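Local structure of mRNA-decapping enzyme subunit 1 (Saccharomyces cerevisiae, 1Q67) at residues N25-Y30 and I143-I148; F39-A44 and G63-Y68; I157-V162 and N224-S229; V162-K167 and L179-V184. The protein acts with DCP2 in the decapping complex that removes the 7-methylguanine cap from mRNA, committing the transcript to decay in the yeast cytoplasm. All coordinates share one frame; numbering follows the deposited sequence.

Interaction 1 (N25-Y30 and I143-I148); sequences NVIGRY and IILNRI
Tyr30 N donates to Ile27 O at 2.7 Å, closing a tight coil whose Val26, Ile27 and Tyr30 lean on strand 143-146. This coil precedes the first strand of the PH-like domain and covers the face of the four-stranded sheet that bears Ile143 and Leu145; Ile144, on the other face, packs on Leu65. The contact is a useful example of a coil that bonds to itself and meets its neighbour through carbon: no hydrogen bond crosses between the two segments.

Leu145 takes the central place and uses its two branches separately. CD1 meets Val26 CG1 at 4.1 Å, the two side chains lying alongside but pointing opposite ways, whereas CD2 approaches Tyr30 CE1 at 4.2 Å, oblique to the ring. Val26 can reach over because its CG1 lies between the backbone N and the carbonyl carbon (chi1 57°), while its CG2 sits in plane at the edge of the Tyr30 ring. Val26 thus touches Leu145 with one methyl and the Tyr30 ring with the other.

Farther from the tyrosine, Ile27 CG1 lies 4.1 Å from Ile143 CG2, again with the chains running past one another. Ile27 also touches Ala66 of the adjoining strand as well as Ile34 and Leu37, so the coil rests on more than one strand of the sheet. The start of the coil is fixed by an Asx motif: Asn25 OD1 accepts from Gly28 N at 3.0 Å, the donor standing 52° out of the amide's carbonyl plane.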
loop_
_atom_site.group_PDB
_atom_site.type_symbol
_atom_site.label_atom_id
_atom_site.label_comp_id
_atom_site.label_asym_id
_atom_site.label_seq_id
_atom_site.Cartn_x
_atom_site.Cartn_y
_atom_site.Cartn_z
ATOM N N ASN B 25 15.684 16.176 4.822
ATOM C CA ASN B 25 14.982 15.888 6.073
ATOM C C ASN B 25 13.500 16.180 5.892
ATOM O O ASN B 25 12.985 17.173 6.393
ATOM C CB ASN B 25 15.552 16.728 7.228
ATOM C CG ASN B 25 14.784 16.531 8.539
ATOM O OD1 ASN B 25 14.089 15.522 8.728
ATOM N ND2 ASN B 25 14.915 17.490 9.452
ATOM N N VAL B 26 12.824 15.303 5.159
ATOM C CA VAL B 26 11.396 15.444 4.890
ATOM C C VAL B 26 10.525 15.178 6.122
ATOM O O VAL B 26 9.461 15.785 6.277
ATOM C CB VAL B 26 10.957 14.485 3.735
ATOM C CG1 VAL B 26 11.305 13.045 4.083
ATOM C CG2 VAL B 26 9.464 14.611 3.475
ATOM N N ILE B 27 10.963 14.268 6.994
ATOM C CA ILE B 27 10.188 13.966 8.196
ATOM C C ILE B 27 10.065 15.236 9.020
ATOM O O ILE B 27 8.992 15.571 9.531
ATOM C CB ILE B 27 10.872 12.880 9.071
ATOM C CG1 ILE B 27 10.902 11.546 8.315
ATOM C CG2 ILE B 27 10.120 12.735 10.402
ATOM C CD1 ILE B 27 11.817 10.501 8.934
ATOM N N GLY B 28 11.184 15.939 9.127
ATOM C CA GLY B 28 11.232 17.172 9.886
ATOM C C GLY B 28 10.181 18.200 9.522
ATOM O O GLY B 28 9.881 19.079 10.329
ATOM N N ARG B 29 9.618 18.111 8.323
ATOM C CA ARG B 29 8.594 19.066 7.935
ATOM C C ARG B 29 7.222 18.687 8.465
ATOM O O ARG B 29 6.294 19.497 8.446
ATOM C CB ARG B 29 8.552 19.217 6.419
ATOM C CG ARG B 29 9.776 19.927 5.885
ATOM C CD ARG B 29 9.543 20.427 4.496
ATOM N NE ARG B 29 10.481 21.490 4.163
ATOM C CZ ARG B 29 10.417 22.206 3.047
ATOM N NH1 ARG B 29 9.455 21.959 2.166
ATOM N NH2 ARG B 29 11.304 23.168 2.816
ATOM N N TYR B 30 7.087 17.455 8.937
ATOM C CA TYR B 30 5.811 17.018 9.486
ATOM C C TYR B 30 5.916 16.873 10.999
ATOM O O TYR B 30 4.950 17.116 11.706
ATOM C CB TYR B 30 5.372 15.706 8.836
ATOM C CG TYR B 30 5.322 15.816 7.332
ATOM C CD1 TYR B 30 6.379 15.355 6.549
ATOM C CD2 TYR B 30 4.251 16.448 6.692
ATOM C CE1 TYR B 30 6.383 15.521 5.176
ATOM C CE2 TYR B 30 4.247 16.624 5.306
ATOM C CZ TYR B 30 5.322 16.158 4.557
ATOM O OH TYR B 30 5.359 16.336 3.193
ATOM N N ILE B 143 6.686 6.746 11.181
ATOM C CA ILE B 143 5.974 7.454 10.137
ATOM C C ILE B 143 6.037 6.708 8.810
ATOM O O ILE B 143 7.023 6.054 8.497
ATOM C CB ILE B 143 6.547 8.889 9.972
ATOM C CG1 ILE B 143 5.658 9.709 9.042
ATOM C CG2 ILE B 143 7.989 8.832 9.466
ATOM C CD1 ILE B 143 6.083 11.166 8.937
ATOM N N ILE B 144 4.943 6.770 8.065
ATOM C CA ILE B 144 4.880 6.166 6.750
ATOM C C ILE B 144 4.555 7.320 5.804
ATOM O O ILE B 144 3.550 8.019 5.979
ATOM C CB ILE B 144 3.789 5.097 6.651
ATOM C CG1 ILE B 144 4.156 3.895 7.533
ATOM C CG2 ILE B 144 3.654 4.645 5.201
ATOM C CD1 ILE B 144 3.070 2.852 7.613
ATOM N N LEU B 145 5.423 7.529 4.820
ATOM C CA LEU B 145 5.242 8.614 3.863
ATOM C C LEU B 145 4.790 8.045 2.529
ATOM O O LEU B 145 5.569 7.375 1.856
ATOM C CB LEU B 145 6.565 9.362 3.674
ATOM C CG LEU B 145 7.243 9.928 4.930
ATOM C CD1 LEU B 145 8.748 9.929 4.761
ATOM C CD2 LEU B 145 6.738 11.322 5.199
ATOM N N ASN B 146 3.540 8.295 2.146
ATOM C CA ASN B 146 3.046 7.786 0.862
ATOM C C ASN B 146 3.903 8.278 -0.295
ATOM O O ASN B 146 4.286 9.446 -0.336
ATOM C CB ASN B 146 1.589 8.194 0.632
ATOM C CG ASN B 146 0.626 7.361 1.450
ATOM O OD1 ASN B 146 1.044 6.456 2.177
ATOM N ND2 ASN B 146 -0.667 7.654 1.339
ATOM N N ARG B 147 4.203 7.370 -1.220
ATOM C CA ARG B 147 5.024 7.665 -2.392
ATOM C C ARG B 147 4.203 8.157 -3.572
ATOM O O ARG B 147 4.654 9.000 -4.345
ATOM C CB ARG B 147 5.768 6.408 -2.849
ATOM C CG ARG B 147 6.974 6.001 -2.026
ATOM C CD ARG B 147 7.408 4.594 -2.432
ATOM N NE ARG B 147 8.697 4.219 -1.865
ATOM C CZ ARG B 147 9.862 4.668 -2.313
ATOM N NH1 ARG B 147 9.891 5.506 -3.343
ATOM N NH2 ARG B 147 10.994 4.291 -1.727
ATOM N N ILE B 148 3.002 7.611 -3.711
ATOM C CA ILE B 148 2.124 7.947 -4.826
ATOM C C ILE B 148 1.267 9.190 -4.605
ATOM O O ILE B 148 0.757 9.767 -5.565
ATOM C CB ILE B 148 1.234 6.735 -5.177
ATOM C CG1 ILE B 148 2.100 5.472 -5.246
ATOM C CG2 ILE B 148 0.550 6.952 -6.520
ATOM C CD1 ILE B 148 3.303 5.580 -6.188
#

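Interaction 2 (F39-A44 and G63-Y68); sequences FHTPHA and GVLAIY
Phe39 and Leu65, one on each antiparallel strand, bury the most surface here and share a face of the sheet with Thr41, Ala44 and Ile67. Phe39 is locked to Ile67 by paired backbone bonds, Ile67 N giving to Phe39 O at 2.8 Å. Beside them, Phe39 CB and Ile67 CB stand 4.3 Å apart. With CG anti to the backbone N (chi1 172°), the phenyl ring is placed obliquely to Ile67 CD1 and Leu65 O.

Leu65 is bonded in the same paired way: Leu65 N reaches Thr41 O at 3.0 Å in a nearly straight bond (167° at the hydrogen), and Leu65 O takes Thr41 N. Its CB touches two methyls, Thr41 CG2 at 3.8 Å and Ala44 CB at 3.7 Å. Behind these residues lie Ile214 and Leu217 of helix 208-223, the helix that covers the sheet in this PH-like beta sandwich. The hydroxyl of Thr41 is engaged by Asp210 at the start of that helix.

Ala44 belongs to the next strand, for the chain bends at Pro42 and passes from the four-stranded to the five-stranded sheet. A beta bulge accommodates the corner: three steps from Thr41 to Ala44 match two from Leu65 to Gly63. Pairing then resumes, Gly63 N bonding to Ala44 O at 2.9 Å. Gly63 has backbone angles that would jam a CB against the preceding carbonyl O. At the bend, Pro42 CB lies over one face of the His43 imidazole, which also meets the rings of Trp204 and His206 of the second subunit.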
loop_
_atom_site.group_PDB
_atom_site.type_symbol
_atom_site.label_atom_id
_atom_site.label_comp_id
_atom_site.label_asym_id
_atom_site.label_seq_id
_atom_site.Cartn_x
_atom_site.Cartn_y
_atom_site.Cartn_z
ATOM N N PHE B 39 15.712 4.096 11.619
ATOM C CA PHE B 39 15.416 3.019 10.692
ATOM C C PHE B 39 14.475 3.486 9.596
ATOM O O PHE B 39 13.589 4.308 9.836
ATOM C CB PHE B 39 14.752 1.870 11.461
ATOM C CG PHE B 39 14.220 0.772 10.589
ATOM C CD1 PHE B 39 15.026 -0.303 10.230
ATOM C CD2 PHE B 39 12.924 0.834 10.090
ATOM C CE1 PHE B 39 14.545 -1.306 9.388
ATOM C CE2 PHE B 39 12.434 -0.160 9.247
ATOM C CZ PHE B 39 13.250 -1.233 8.892
ATOM N N HIS B 40 14.679 2.956 8.397
ATOM C CA HIS B 40 13.812 3.263 7.278
ATOM C C HIS B 40 13.841 2.099 6.307
ATOM O O HIS B 40 14.860 1.432 6.151
ATOM C CB HIS B 40 14.224 4.563 6.564
ATOM C CG HIS B 40 15.546 4.492 5.865
ATOM N ND1 HIS B 40 16.741 4.755 6.500
ATOM C CD2 HIS B 40 15.860 4.187 4.583
ATOM C CE1 HIS B 40 17.735 4.616 5.640
ATOM N NE2 HIS B 40 17.228 4.272 4.471
ATOM N N THR B 41 12.700 1.835 5.685
ATOM C CA THR B 41 12.589 0.768 4.707
ATOM C C THR B 41 11.760 1.413 3.600
ATOM O O THR B 41 10.855 2.198 3.878
ATOM C CB THR B 41 11.894 -0.491 5.307
ATOM O OG1 THR B 41 12.034 -1.591 4.400
ATOM C CG2 THR B 41 10.425 -0.233 5.569
ATOM N N PRO B 42 12.069 1.096 2.330
ATOM C CA PRO B 42 11.416 1.614 1.115
ATOM C C PRO B 42 9.920 1.409 0.922
ATOM O O PRO B 42 9.207 2.337 0.526
ATOM C CB PRO B 42 12.201 0.944 -0.024
ATOM C CG PRO B 42 13.492 0.517 0.615
ATOM C CD PRO B 42 13.078 0.081 1.981
ATOM N N HIS B 43 9.445 0.198 1.183
ATOM C CA HIS B 43 8.040 -0.106 0.954
ATOM C C HIS B 43 7.329 -0.803 2.108
ATOM O O HIS B 43 7.698 -1.910 2.500
ATOM C CB HIS B 43 7.934 -0.962 -0.309
ATOM C CG HIS B 43 8.770 -0.455 -1.445
ATOM N ND1 HIS B 43 8.463 0.696 -2.141
ATOM C CD2 HIS B 43 9.941 -0.904 -1.960
ATOM C CE1 HIS B 43 9.406 0.934 -3.034
ATOM N NE2 HIS B 43 10.316 -0.021 -2.945
ATOM N N ALA B 44 6.298 -0.152 2.633
ATOM C CA ALA B 44 5.512 -0.696 3.734
ATOM C C ALA B 44 4.064 -0.295 3.521
ATOM O O ALA B 44 3.782 0.833 3.133
ATOM C CB ALA B 44 6.018 -0.153 5.063
ATOM N N GLY B 63 4.235 3.248 1.590
ATOM C CA GLY B 63 5.369 4.043 1.169
ATOM C C GLY B 63 6.562 3.836 2.072
ATOM O O GLY B 63 6.751 2.751 2.619
ATOM N N VAL B 64 7.369 4.876 2.232
ATOM C CA VAL B 64 8.548 4.793 3.073
ATOM C C VAL B 64 8.161 4.786 4.552
ATOM O O VAL B 64 7.382 5.629 5.012
ATOM C CB VAL B 64 9.508 5.970 2.809
ATOM C CG1 VAL B 64 10.752 5.819 3.670
ATOM C CG2 VAL B 64 9.905 6.004 1.337
ATOM N N LEU B 65 8.709 3.821 5.284
ATOM C CA LEU B 65 8.445 3.680 6.706
ATOM C C LEU B 65 9.719 4.016 7.461
ATOM O O LEU B 65 10.782 3.480 7.158
ATOM C CB LEU B 65 8.011 2.244 7.027
ATOM C CG LEU B 65 8.037 1.761 8.489
ATOM C CD1 LEU B 65 7.073 2.564 9.339
ATOM C CD2 LEU B 65 7.655 0.290 8.526
ATOM N N ALA B 66 9.619 4.916 8.431
ATOM C CA ALA B 66 10.786 5.283 9.214
ATOM C C ALA B 66 10.457 5.330 10.699
ATOM O O ALA B 66 9.328 5.634 11.082
ATOM C CB ALA B 66 11.324 6.645 8.771
ATOM N N ILE B 67 11.459 5.017 11.516
ATOM C CA ILE B 67 11.350 5.063 12.965
ATOM C C ILE B 67 12.484 5.982 13.379
ATOM O O ILE B 67 13.632 5.806 12.964
ATOM C CB ILE B 67 11.513 3.680 13.590
ATOM C CG1 ILE B 67 10.290 2.837 13.228
ATOM C CG2 ILE B 67 11.656 3.801 15.110
ATOM C CD1 ILE B 67 10.440 1.400 13.563
ATOM N N TYR B 68 12.165 6.979 14.187
ATOM C CA TYR B 68 13.175 7.945 14.561
ATOM C C TYR B 68 13.052 8.409 16.002
ATOM O O TYR B 68 11.998 8.286 16.622
ATOM C CB TYR B 68 13.051 9.146 13.622
ATOM C CG TYR B 68 11.659 9.726 13.630
ATOM C CD1 TYR B 68 11.344 10.813 14.441
ATOM C CD2 TYR B 68 10.645 9.176 12.843
ATOM C CE1 TYR B 68 10.065 11.345 14.467
ATOM C CE2 TYR B 68 9.346 9.698 12.868
ATOM C CZ TYR B 68 9.073 10.790 13.684
ATOM O OH TYR B 68 7.813 11.347 13.713
#

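Interaction 3 (I157-V162 and N224-S229); sequences IVPNSV and NEPKDS
Asn224, the first residue after helix 208-223, turns its backbone carbonyl, not its side chain, to the start of helix 160-169: its O lies 3.5 Å from Pro159 CB. The same oxygen receives a 2.7 Å hydrogen bond from water 1, which in turn accepts from Ser161 N at 3.0 Å. One water thereby bridges a carbonyl that follows one helix and an N-H in the first turn of another, the latter beginning right after Pro159 at its N-cap. The side-chain ND2 of Asn224 turns back to Tyr220 O.

Glu225 starts out away from the helix, but a bend at chi2 (68°) carries its carboxylate back. OE2 and Ser161 OG stand 3.6 Å apart, and water 2 joins them, at 3.1 Å from Ser161 OG and bonded to OE2, where the modelled spacing is doubtfully short. Ser161 presents its hydroxyl with OG between the backbone N and the carbonyl carbon (chi1 70°).

Pro226 supplies the apolar part. Its CG meets Pro159 CG at 4.0 Å, the two rings crossing at a slant, and it presses so closely on Val162 CG2 that the exact spacing is doubtful. Beyond the contact, Lys227 N bonds to Tyr140 OH, and Asp228 forms a salt bridge with Lys35, tying the C-terminal tail to the four-stranded sheet.

No direct hydrogen bond joins the segments; the prolines and Val162 pack, and waters carry the polar links, as suits a surface contact. The negative carboxylate near the helix N-terminus may also interact favourably with the helix dipole.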
loop_
_atom_site.group_PDB
_atom_site.type_symbol
_atom_site.label_atom_id
_atom_site.label_comp_id
_atom_site.label_asym_id
_atom_site.label_seq_id
_atom_site.Cartn_x
_atom_site.Cartn_y
_atom_site.Cartn_z
ATOM N N ILE B 157 5.854 6.524 19.782
ATOM C CA ILE B 157 6.293 5.340 20.519
ATOM C C ILE B 157 6.773 5.733 21.920
ATOM O O ILE B 157 7.718 6.511 22.067
ATOM C CB ILE B 157 7.421 4.618 19.783
ATOM C CG1 ILE B 157 6.959 4.228 18.374
ATOM C CG2 ILE B 157 7.823 3.371 20.550
ATOM C CD1 ILE B 157 8.063 3.582 17.527
ATOM N N VAL B 158 6.112 5.199 22.945
ATOM C CA VAL B 158 6.459 5.509 24.341
ATOM C C VAL B 158 6.962 4.278 25.080
ATOM O O VAL B 158 6.324 3.235 25.065
ATOM C CB VAL B 158 5.234 6.056 25.108
ATOM C CG1 VAL B 158 5.624 6.417 26.544
ATOM C CG2 VAL B 158 4.664 7.274 24.381
ATOM N N PRO B 159 8.124 4.383 25.731
ATOM C CA PRO B 159 8.675 3.239 26.472
ATOM C C PRO B 159 7.721 2.744 27.567
ATOM O O PRO B 159 7.013 3.538 28.185
ATOM C CB PRO B 159 9.970 3.796 27.071
ATOM C CG PRO B 159 10.362 4.891 26.108
ATOM C CD PRO B 159 9.038 5.541 25.774
ATOM N N ASN B 160 7.711 1.433 27.803
ATOM C CA ASN B 160 6.866 0.848 28.836
ATOM C C ASN B 160 7.128 1.478 30.209
ATOM O O ASN B 160 6.196 1.720 30.972
ATOM C CB ASN B 160 7.102 -0.662 28.945
ATOM C CG ASN B 160 6.742 -1.403 27.678
ATOM O OD1 ASN B 160 5.933 -0.931 26.877
ATOM N ND2 ASN B 160 7.333 -2.583 27.494
ATOM N N SER B 161 8.393 1.735 30.524
ATOM C CA SER B 161 8.731 2.315 31.822
ATOM C C SER B 161 8.052 3.662 32.017
ATOM O O SER B 161 7.663 4.013 33.129
ATOM C CB SER B 161 10.246 2.466 31.976
ATOM O OG SER B 161 10.762 3.472 31.122
ATOM N N VAL B 162 7.893 4.417 30.933
ATOM C CA VAL B 162 7.241 5.717 31.026
ATOM C C VAL B 162 5.739 5.533 31.220
ATOM O O VAL B 162 5.123 6.243 32.009
ATOM C CB VAL B 162 7.536 6.575 29.772
ATOM C CG1 VAL B 162 6.714 7.870 29.793
ATOM C CG2 VAL B 162 9.027 6.906 29.735
ATOM N N ASN B 224 13.236 -0.651 27.015
ATOM C CA ASN B 224 14.290 0.053 27.727
ATOM C C ASN B 224 13.905 1.447 28.165
ATOM O O ASN B 224 12.852 1.967 27.792
ATOM C CB ASN B 224 15.555 0.101 26.875
ATOM C CG ASN B 224 16.226 -1.249 26.771
ATOM O OD1 ASN B 224 16.925 -1.673 27.690
ATOM N ND2 ASN B 224 15.993 -1.949 25.666
ATOM N N GLU B 225 14.776 2.035 28.977
ATOM C CA GLU B 225 14.597 3.375 29.513
ATOM C C GLU B 225 14.661 4.399 28.380
ATOM O O GLU B 225 15.360 4.195 27.388
ATOM C CB GLU B 225 15.711 3.654 30.523
ATOM C CG GLU B 225 15.402 4.712 31.556
ATOM C CD GLU B 225 14.316 4.280 32.525
ATOM O OE1 GLU B 225 14.321 3.096 32.939
ATOM O OE2 GLU B 225 13.466 5.131 32.882
ATOM N N PRO B 226 13.936 5.519 28.517
ATOM C CA PRO B 226 13.950 6.546 27.477
ATOM C C PRO B 226 15.370 6.962 27.145
ATOM O O PRO B 226 16.177 7.211 28.041
ATOM C CB PRO B 226 13.160 7.686 28.106
ATOM C CG PRO B 226 12.203 6.972 28.977
ATOM C CD PRO B 226 13.052 5.919 29.623
ATOM N N LYS B 227 15.668 7.032 25.854
ATOM C CA LYS B 227 16.988 7.426 25.389
ATOM C C LYS B 227 16.905 8.786 24.713
ATOM O O LYS B 227 15.972 9.070 23.958
ATOM C CB LYS B 227 17.534 6.387 24.416
ATOM C CG LYS B 227 17.877 5.071 25.072
ATOM C CD LYS B 227 19.380 4.848 25.082
ATOM C CE LYS B 227 20.115 5.958 25.815
ATOM N NZ LYS B 227 21.593 5.806 25.666
ATOM N N ASP B 228 17.895 9.623 24.990
ATOM C CA ASP B 228 17.935 10.963 24.435
ATOM C C ASP B 228 18.748 11.017 23.145
ATOM O O ASP B 228 18.604 11.948 22.354
ATOM C CB ASP B 228 18.515 11.915 25.478
ATOM C CG ASP B 228 18.233 13.359 25.165
ATOM O OD1 ASP B 228 18.819 13.890 24.194
ATOM O OD2 ASP B 228 17.413 13.964 25.890
ATOM N N SER B 229 19.602 10.023 22.927
ATOM C CA SER B 229 20.403 10.001 21.708
ATOM C C SER B 229 20.967 8.627 21.383
ATOM O O SER B 229 21.076 7.759 22.254
ATOM C CB SER B 229 21.561 11.000 21.799
ATOM O OG SER B 229 22.569 10.521 22.671
HETATM O O HOH W 1 10.680 0.689 28.883
HETATM O O HOH W 2 11.123 6.086 32.705
#

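Interaction 4 (V162-K167 and L179-V184); sequences VVNKRK and LECMGV
Leu179 CD1 lies over one face of the Arg166 guanidinium, 3.1 Å from NE, the leucine running askew to the extended arginine chain. Here helix 160-169 packs on the loop that leads into strand 183-187, an edge strand of the five-stranded sheet in this PH-like fold. One helical turn earlier, Val163 sends CG1 onto the loop backbone, 3.6 Å from Leu179 O and 3.7 Å from Cys181 N. That branch is the one anti to the backbone N (chi1 173°); it also meets Cys181 SG. Asn164 OD1 also comes to 3.5 Å from Cys181 SG. Lys167 runs past Leu179 O with its aliphatic CD.

A second shell fixes these groups. Arg166 NH2 donates to Asn177 O, which helps orient the guanidinium, whereas NE is buried by the leucine and has only a long, weak ion pair with Asp174. That aspartate, in helix 171-176, accepts from Leu179 N as well, so one carboxylate steadies the loop beside the arginine. Farther along, Glu180 pairs through its backbone with Leu196, and Cys181 O accepts a hydrogen bond from Lys194 NZ.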
loop_
_atom_site.group_PDB
_atom_site.type_symbol
_atom_site.label_atom_id
_atom_site.label_comp_id
_atom_site.label_asym_id
_atom_site.label_seq_id
_atom_site.Cartn_x
_atom_site.Cartn_y
_atom_site.Cartn_z
ATOM N N VAL B 162 7.893 4.417 30.933
ATOM C CA VAL B 162 7.241 5.717 31.026
ATOM C C VAL B 162 5.739 5.533 31.220
ATOM O O VAL B 162 5.123 6.243 32.009
ATOM C CB VAL B 162 7.536 6.575 29.772
ATOM C CG1 VAL B 162 6.714 7.870 29.793
ATOM C CG2 VAL B 162 9.027 6.906 29.735
ATOM N N VAL B 163 5.151 4.566 30.523
ATOM C CA VAL B 163 3.724 4.309 30.667
ATOM C C VAL B 163 3.410 3.786 32.077
ATOM O O VAL B 163 2.414 4.188 32.687
ATOM C CB VAL B 163 3.221 3.280 29.624
ATOM C CG1 VAL B 163 1.769 2.904 29.907
ATOM C CG2 VAL B 163 3.330 3.866 28.223
ATOM N N ASN B 164 4.255 2.895 32.591
ATOM C CA ASN B 164 4.044 2.339 33.925
ATOM C C ASN B 164 4.178 3.408 35.007
ATOM O O ASN B 164 3.366 3.461 35.930
ATOM C CB ASN B 164 5.025 1.192 34.196
ATOM C CG ASN B 164 4.759 -0.019 33.319
ATOM O OD1 ASN B 164 3.607 -0.317 32.983
ATOM N ND2 ASN B 164 5.820 -0.735 32.956
ATOM N N LYS B 165 5.192 4.258 34.894
ATOM C CA LYS B 165 5.384 5.324 35.864
ATOM C C LYS B 165 4.150 6.225 35.847
ATOM O O LYS B 165 3.600 6.580 36.898
ATOM C CB LYS B 165 6.622 6.155 35.519
ATOM C CG LYS B 165 6.888 7.290 36.509
ATOM C CD LYS B 165 7.866 8.313 35.958
ATOM C CE LYS B 165 9.296 7.787 35.917
ATOM N NZ LYS B 165 9.911 7.737 37.273
ATOM N N ARG B 166 3.724 6.588 34.642
ATOM C CA ARG B 166 2.556 7.441 34.453
ATOM C C ARG B 166 1.307 6.865 35.124
ATOM O O ARG B 166 0.542 7.597 35.755
ATOM C CB ARG B 166 2.303 7.633 32.954
ATOM C CG ARG B 166 0.996 8.322 32.597
ATOM C CD ARG B 166 0.738 8.194 31.097
ATOM N NE ARG B 166 -0.577 8.684 30.689
ATOM C CZ ARG B 166 -0.864 9.959 30.463
ATOM N NH1 ARG B 166 0.073 10.887 30.604
ATOM N NH2 ARG B 166 -2.086 10.305 30.084
ATOM N N LYS B 167 1.097 5.559 34.984
ATOM C CA LYS B 167 -0.069 4.908 35.585
ATOM C C LYS B 167 -0.087 5.056 37.105
ATOM O O LYS B 167 -1.151 5.091 37.722
ATOM C CB LYS B 167 -0.102 3.415 35.230
ATOM C CG LYS B 167 -0.261 3.132 33.740
ATOM C CD LYS B 167 -0.636 1.676 33.444
ATOM C CE LYS B 167 0.438 0.680 33.896
ATOM N NZ LYS B 167 0.488 0.500 35.383
ATOM N N LEU B 179 -3.685 5.314 29.044
ATOM C CA LEU B 179 -2.593 4.853 28.196
ATOM C C LEU B 179 -2.050 3.539 28.736
ATOM O O LEU B 179 -1.786 3.418 29.933
ATOM C CB LEU B 179 -1.460 5.886 28.171
ATOM C CG LEU B 179 -1.744 7.286 27.618
ATOM C CD1 LEU B 179 -0.466 8.115 27.662
ATOM C CD2 LEU B 179 -2.257 7.185 26.190
ATOM N N GLU B 180 -1.894 2.552 27.857
ATOM C CA GLU B 180 -1.351 1.256 28.250
ATOM C C GLU B 180 -0.126 0.913 27.414
ATOM O O GLU B 180 0.075 1.477 26.334
ATOM C CB GLU B 180 -2.412 0.158 28.132
ATOM C CG GLU B 180 -3.342 0.116 29.342
ATOM C CD GLU B 180 -4.260 -1.090 29.349
ATOM O OE1 GLU B 180 -3.750 -2.232 29.284
ATOM O OE2 GLU B 180 -5.493 -0.897 29.429
ATOM N N CYS B 181 0.700 0.001 27.917
ATOM C CA CYS B 181 1.914 -0.379 27.210
ATOM C C CYS B 181 1.671 -0.875 25.789
ATOM O O CYS B 181 0.790 -1.702 25.538
ATOM C CB CYS B 181 2.681 -1.441 28.000
ATOM S SG CYS B 181 3.455 -0.811 29.514
ATOM N N MET B 182 2.472 -0.356 24.863
ATOM C CA MET B 182 2.371 -0.736 23.469
ATOM C C MET B 182 2.986 -2.116 23.314
ATOM O O MET B 182 3.608 -2.633 24.248
ATOM C CB MET B 182 3.114 0.276 22.598
ATOM C CG MET B 182 2.576 1.697 22.714
ATOM S SD MET B 182 3.476 2.906 21.696
ATOM C CE MET B 182 2.935 2.381 20.051
ATOM N N GLY B 183 2.815 -2.709 22.137
ATOM C CA GLY B 183 3.367 -4.025 21.886
ATOM C C GLY B 183 3.710 -4.254 20.426
ATOM O O GLY B 183 3.191 -3.571 19.545
ATOM N N VAL B 184 4.594 -5.214 20.171
ATOM C CA VAL B 184 4.992 -5.545 18.812
ATOM C C VAL B 184 5.265 -7.028 18.662
ATOM O O VAL B 184 5.762 -7.674 19.579
ATOM C CB VAL B 184 6.267 -4.784 18.360
ATOM C CG1 VAL B 184 5.967 -3.309 18.261
ATOM C CG2 VAL B 184 7.425 -5.036 19.339
#

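Overall arrangement
The four contacts form two pairs on opposite sides of the chain's centre. Interactions 1 and 2, about 9 Å apart between centres, meet in the four-stranded sheet, where strands 64-70 and 140-146 are neighbours; the ends of interaction 1 enclose interaction 2 in sequence. Interactions 3 and 4, about 10 Å apart between centres, share Val162 and helix 160-169, and 4 likewise falls between the segments of 3. The first pair closes before the second opens, and interactions 1 and 4 lie about 26 Å apart between centres. Interaction 2 links both sheets at a corner, interaction 4 reaches the five-stranded sheet's edge, and interaction 3 follows helix 208-223, so together they span this PH-like domain.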